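Local atomic coordinates of DNMT2 (Spodoptera frugiperda, PDB entry 4H0N), a protein that probably methylates cytosine 38 in the anticodon loop of tRNA(Asp), taking the methyl group from S-adenosyl-L-methionine, and probably also methylates cytosine in DNA. Residues Val33-Val38 and Leu52-Ile57. The protein carries 3 engineered substitutions. Residues are numbered along the deposited sequence; the frame is centred on the assembly and turned at random.
Sequences VDINTV and LLNRNI. With SAH (S-adenosyl-L-homocysteine), chain E.
Val33 ends strand 27-33 and pairs in parallel with Leu53. With CG1 anti to its backbone N (chi1 178°), it puts that methyl in contact with the Ile57 side chain, CG1 lying 3.6 Å from CD1, while CG2 lies loosely by Leu53 CD1. The next residue carries the one hydrogen bond between the two segments: Asp34 N gives its hydrogen to Leu53 O at 3.2 Å, the donor nitrogen lying about 20° out of the carbonyl plane. Just beyond, Asn54 CA makes a nearly straight CA-H...O contact with Asp34 O, CA to O 3.3 Å. Asp34 itself has its carboxylate split between two jobs: OD1 accepts a hydrogen bond from Gly12 N, and OD2 accepts from both SAH O2' (3.0 Å) and Asn36 N, the latter closing an Asx turn. An acidic residue just past the second strand, bonded to the cofactor ribose, is characteristic of class I methyltransferases with their Rossmann-like sheet; strand 27-33, helix 37-46 and strand 52-53 form a beta-alpha-beta unit, with 52-53 at the sheet edge. Ile35 turns CG1 between its backbone N and carbonyl carbon (chi1 61°), laying CG1 and CD1 against the adenine, with CD1 3.8 Å from SAH C5; CG2 reaches Arg55 O. From the other segment Ile57 N donates to SAH N1 (3.2 Å); on the face opposite Ile35, Ile57 CD1 touches C2, and the ring is sandwiched between the two isoleucines. Asn36 N-caps helix 37-46 through OD1 to Ala39 N, and one residue later Thr37 CG2 crosses the amide of Asn54, 3.6 Å from ND2.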
ATOM      1  N   VAL A  33      -3.433   5.047 -14.681  1.00 36.91           N
ATOM      2  CA  VAL A  33      -2.179   5.478 -15.295  1.00 36.40           C
ATOM      3  C   VAL A  33      -0.958   5.023 -14.505  1.00 40.36           C
ATOM      4  O   VAL A  33      -0.808   5.362 -13.329  1.00 45.55           O
ATOM      5  CB  VAL A  33      -2.129   7.012 -15.441  1.00 34.54           C
ATOM      6  CG1 VAL A  33      -0.812   7.443 -16.042  1.00 31.78           C
ATOM      7  CG2 VAL A  33      -3.296   7.510 -16.292  1.00 42.28           C
ATOM      8  N   ASP A  34      -0.086   4.261 -15.158  1.00 22.05           N
ATOM      9  CA  ASP A  34       1.136   3.776 -14.533  1.00 21.09           C
ATOM     10  C   ASP A  34       2.155   3.458 -15.621  1.00 29.74           C
ATOM     11  O   ASP A  34       1.793   2.971 -16.691  1.00 34.20           O
ATOM     12  CB  ASP A  34       0.843   2.532 -13.689  1.00 38.92           C
ATOM     13  CG  ASP A  34       1.995   2.160 -12.774  1.00 48.11           C
ATOM     14  OD1 ASP A  34       1.760   2.012 -11.555  1.00 42.34           O
ATOM     15  OD2 ASP A  34       3.134   2.007 -13.273  1.00 55.10           O
ATOM     16  N   ILE A  35       3.427   3.730 -15.344  1.00 43.54           N
ATOM     17  CA  ILE A  35       4.485   3.519 -16.330  1.00 45.11           C
ATOM     18  C   ILE A  35       5.222   2.198 -16.143  1.00 46.51           C
ATOM     19  O   ILE A  35       6.180   1.923 -16.862  1.00 53.10           O
ATOM     20  CB  ILE A  35       5.540   4.643 -16.288  1.00 33.50           C
ATOM     21  CG1 ILE A  35       6.206   4.695 -14.910  1.00 24.07           C
ATOM     22  CG2 ILE A  35       4.917   5.983 -16.661  1.00 24.70           C
ATOM     23  CD1 ILE A  35       7.283   5.737 -14.790  1.00 25.05           C
ATOM     24  N   ASN A  36       4.790   1.391 -15.177  1.00 39.65           N
ATOM     25  CA  ASN A  36       5.447   0.110 -14.929  1.00 36.74           C
ATOM     26  C   ASN A  36       4.791  -1.058 -15.659  1.00 30.35           C
ATOM     27  O   ASN A  36       3.653  -1.424 -15.369  1.00 29.98           O
ATOM     28  CB  ASN A  36       5.535  -0.191 -13.435  1.00 50.51           C
ATOM     29  CG  ASN A  36       6.436  -1.372 -13.141  1.00 50.75           C
ATOM     30  OD1 ASN A  36       5.968  -2.484 -12.892  1.00 45.19           O
ATOM     31  ND2 ASN A  36       7.743  -1.141 -13.193  1.00 55.29           N
ATOM     32  N   THR A  37       5.528  -1.649 -16.594  1.00 26.37           N
ATOM     33  CA  THR A  37       4.995  -2.700 -17.458  1.00 27.74           C
ATOM     34  C   THR A  37       4.584  -3.967 -16.721  1.00 26.15           C
ATOM     35  O   THR A  37       3.620  -4.624 -17.105  1.00 27.78           O
ATOM     36  CB  THR A  37       5.987  -3.073 -18.574  1.00 43.52           C
ATOM     37  OG1 THR A  37       7.328  -2.851 -18.114  1.00 59.68           O
ATOM     38  CG2 THR A  37       5.733  -2.229 -19.807  1.00 37.26           C
ATOM     39  N   VAL A  38       5.318  -4.326 -15.676  1.00 36.89           N
ATOM     40  CA  VAL A  38       4.973  -5.519 -14.918  1.00 42.39           C
ATOM     41  C   VAL A  38       3.699  -5.271 -14.133  1.00 43.00           C
ATOM     42  O   VAL A  38       2.767  -6.074 -14.179  1.00 51.41           O
ATOM     43  CB  VAL A  38       6.093  -5.939 -13.957  1.00 40.36           C
ATOM     44  CG1 VAL A  38       5.612  -7.052 -13.056  1.00 23.20           C
ATOM     45  CG2 VAL A  38       7.333  -6.370 -14.741  1.00 40.20           C
ATOM     46  N   LEU A  52      -6.291   1.227 -19.198  1.00 45.99           N
ATOM     47  CA  LEU A  52      -4.996   1.337 -18.541  1.00 41.72           C
ATOM     48  C   LEU A  52      -3.959   1.928 -19.489  1.00 42.64           C
ATOM     49  O   LEU A  52      -3.716   1.393 -20.572  1.00 44.96           O
ATOM     50  CB  LEU A  52      -4.549  -0.030 -18.026  1.00 41.69           C
ATOM     51  CG  LEU A  52      -3.080  -0.239 -17.655  1.00 39.29           C
ATOM     52  CD1 LEU A  52      -2.656   0.653 -16.495  1.00 38.67           C
ATOM     53  CD2 LEU A  52      -2.852  -1.704 -17.329  1.00 36.06           C
ATOM     54  N   LEU A  53      -3.348   3.033 -19.075  1.00 34.14           N
ATOM     55  CA  LEU A  53      -2.427   3.759 -19.940  1.00 31.64           C
ATOM     56  C   LEU A  53      -0.992   3.749 -19.428  1.00 31.25           C
ATOM     57  O   LEU A  53      -0.711   4.197 -18.320  1.00 23.60           O
ATOM     58  CB  LEU A  53      -2.912   5.195 -20.118  1.00 26.89           C
ATOM     59  CG  LEU A  53      -4.416   5.248 -20.384  1.00 31.73           C
ATOM     60  CD1 LEU A  53      -4.912   6.671 -20.360  1.00 32.46           C
ATOM     61  CD2 LEU A  53      -4.761   4.581 -21.705  1.00 34.35           C
ATOM     62  N   ASN A  54      -0.086   3.220 -20.244  1.00 42.49           N
ATOM     63  CA  ASN A  54       1.337   3.340 -19.977  1.00 44.35           C
ATOM     64  C   ASN A  54       1.755   4.754 -20.363  1.00 48.71           C
ATOM     65  O   ASN A  54       2.147   5.002 -21.501  1.00 49.18           O
ATOM     66  CB  ASN A  54       2.126   2.303 -20.781  1.00 50.13           C
ATOM     67  CG  ASN A  54       3.543   2.109 -20.264  1.00 52.49           C
ATOM     68  OD1 ASN A  54       4.213   3.068 -19.879  1.00 48.64           O
ATOM     69  ND2 ASN A  54       4.001   0.860 -20.248  1.00 55.30           N
ATOM     70  N   ARG A  55       1.639   5.681 -19.415  1.00 44.96           N
ATOM     71  CA  ARG A  55       1.902   7.095 -19.668  1.00 39.90           C
ATOM     72  C   ARG A  55       2.429   7.794 -18.420  1.00 39.96           C
ATOM     73  O   ARG A  55       2.041   7.465 -17.301  1.00 42.84           O
ATOM     74  CB  ARG A  55       0.634   7.798 -20.168  1.00 50.37           C
ATOM     75  CG  ARG A  55       0.742   9.318 -20.245  1.00 65.21           C
ATOM     76  CD  ARG A  55      -0.435   9.940 -20.990  1.00 80.33           C
ATOM     77  NE  ARG A  55      -0.630   9.334 -22.306  1.00 97.22           N
ATOM     78  CZ  ARG A  55      -1.781   8.838 -22.747  1.00110.93           C
ATOM     79  NH1 ARG A  55      -2.854   8.849 -21.971  1.00114.15           N
ATOM     80  NH2 ARG A  55      -1.853   8.321 -23.968  1.00117.04           N
ATOM     81  N   ASN A  56       3.330   8.750 -18.623  1.00 35.10           N
ATOM     82  CA  ASN A  56       3.783   9.613 -17.544  1.00 25.60           C
ATOM     83  C   ASN A  56       2.673  10.525 -17.028  1.00 29.50           C
ATOM     84  O   ASN A  56       1.902  11.086 -17.807  1.00 26.66           O
ATOM     85  CB  ASN A  56       4.960  10.464 -18.011  1.00 44.84           C
ATOM     86  CG  ASN A  56       6.059  10.553 -16.972  1.00 43.61           C
ATOM     87  OD1 ASN A  56       5.943  11.290 -15.991  1.00 35.45           O
ATOM     88  ND2 ASN A  56       7.136   9.793 -17.180  1.00 41.94           N
ATOM     89  N   ILE A  57       2.601  10.677 -15.712  1.00 35.85           N
ATOM     90  CA  ILE A  57       1.635  11.581 -15.099  1.00 38.03           C
ATOM     91  C   ILE A  57       1.781  12.997 -15.667  1.00 44.48           C
ATOM     92  O   ILE A  57       0.799  13.727 -15.801  1.00 53.21           O
ATOM     93  CB  ILE A  57       1.761  11.566 -13.546  1.00 26.55           C
ATOM     94  CG1 ILE A  57       0.556  10.868 -12.914  1.00 28.54           C
ATOM     95  CG2 ILE A  57       1.894  12.974 -12.974  1.00 31.93           C
ATOM     96  CD1 ILE A  57       0.401   9.410 -13.295  1.00 20.51           C
TER
HETATM   97  N   SAH E 401      -1.166   2.094  -5.214  1.00 43.75           N
HETATM   98  CA  SAH E 401      -0.619   1.291  -6.302  1.00 46.02           C
HETATM   99  CB  SAH E 401       0.844   1.628  -6.617  1.00 51.64           C
HETATM  100  CG  SAH E 401       1.542   2.691  -5.772  1.00 52.19           C
HETATM  101  SD  SAH E 401       3.347   2.525  -5.865  1.00 73.97           S
HETATM  102  C   SAH E 401      -0.814  -0.210  -6.064  1.00 43.48           C
HETATM  103  O   SAH E 401       0.039  -1.031  -6.407  1.00 54.19           O
HETATM  104  OXT SAH E 401      -1.836  -0.645  -5.536  1.00 28.29           O
HETATM  105  C5' SAH E 401       3.498   3.823  -7.122  1.00 73.23           C
HETATM  106  C4' SAH E 401       3.504   3.308  -8.562  1.00 77.77           C
HETATM  107  O4' SAH E 401       3.361   4.401  -9.450  1.00 78.51           O
HETATM  108  C3' SAH E 401       4.787   2.590  -8.960  1.00 82.59           C
HETATM  109  O3' SAH E 401       4.521   1.220  -9.165  1.00 87.92           O
HETATM  110  C2' SAH E 401       5.243   3.241 -10.258  1.00 77.04           C
HETATM  111  O2' SAH E 401       5.384   2.289 -11.288  1.00 76.28           O
HETATM  112  C1' SAH E 401       4.138   4.217 -10.618  1.00 73.47           C
HETATM  113  N9  SAH E 401       4.678   5.512 -11.083  1.00 66.95           N
HETATM  114  C8  SAH E 401       5.749   6.196 -10.567  1.00 65.34           C
HETATM  115  N7  SAH E 401       5.914   7.339 -11.273  1.00 61.67           N
HETATM  116  C5  SAH E 401       4.965   7.397 -12.235  1.00 55.84           C
HETATM  117  C6  SAH E 401       4.681   8.334 -13.222  1.00 48.13           C
HETATM  118  N6  SAH E 401       5.422   9.431 -13.341  1.00 39.35           N
HETATM  119  N1  SAH E 401       3.621   8.118 -14.080  1.00 51.61           N
HETATM  120  C2  SAH E 401       2.853   6.977 -13.957  1.00 53.69           C
HETATM  121  N3  SAH E 401       3.142   6.049 -12.977  1.00 57.66           N
HETATM  122  C4  SAH E 401       4.181   6.254 -12.128  1.00 59.93           C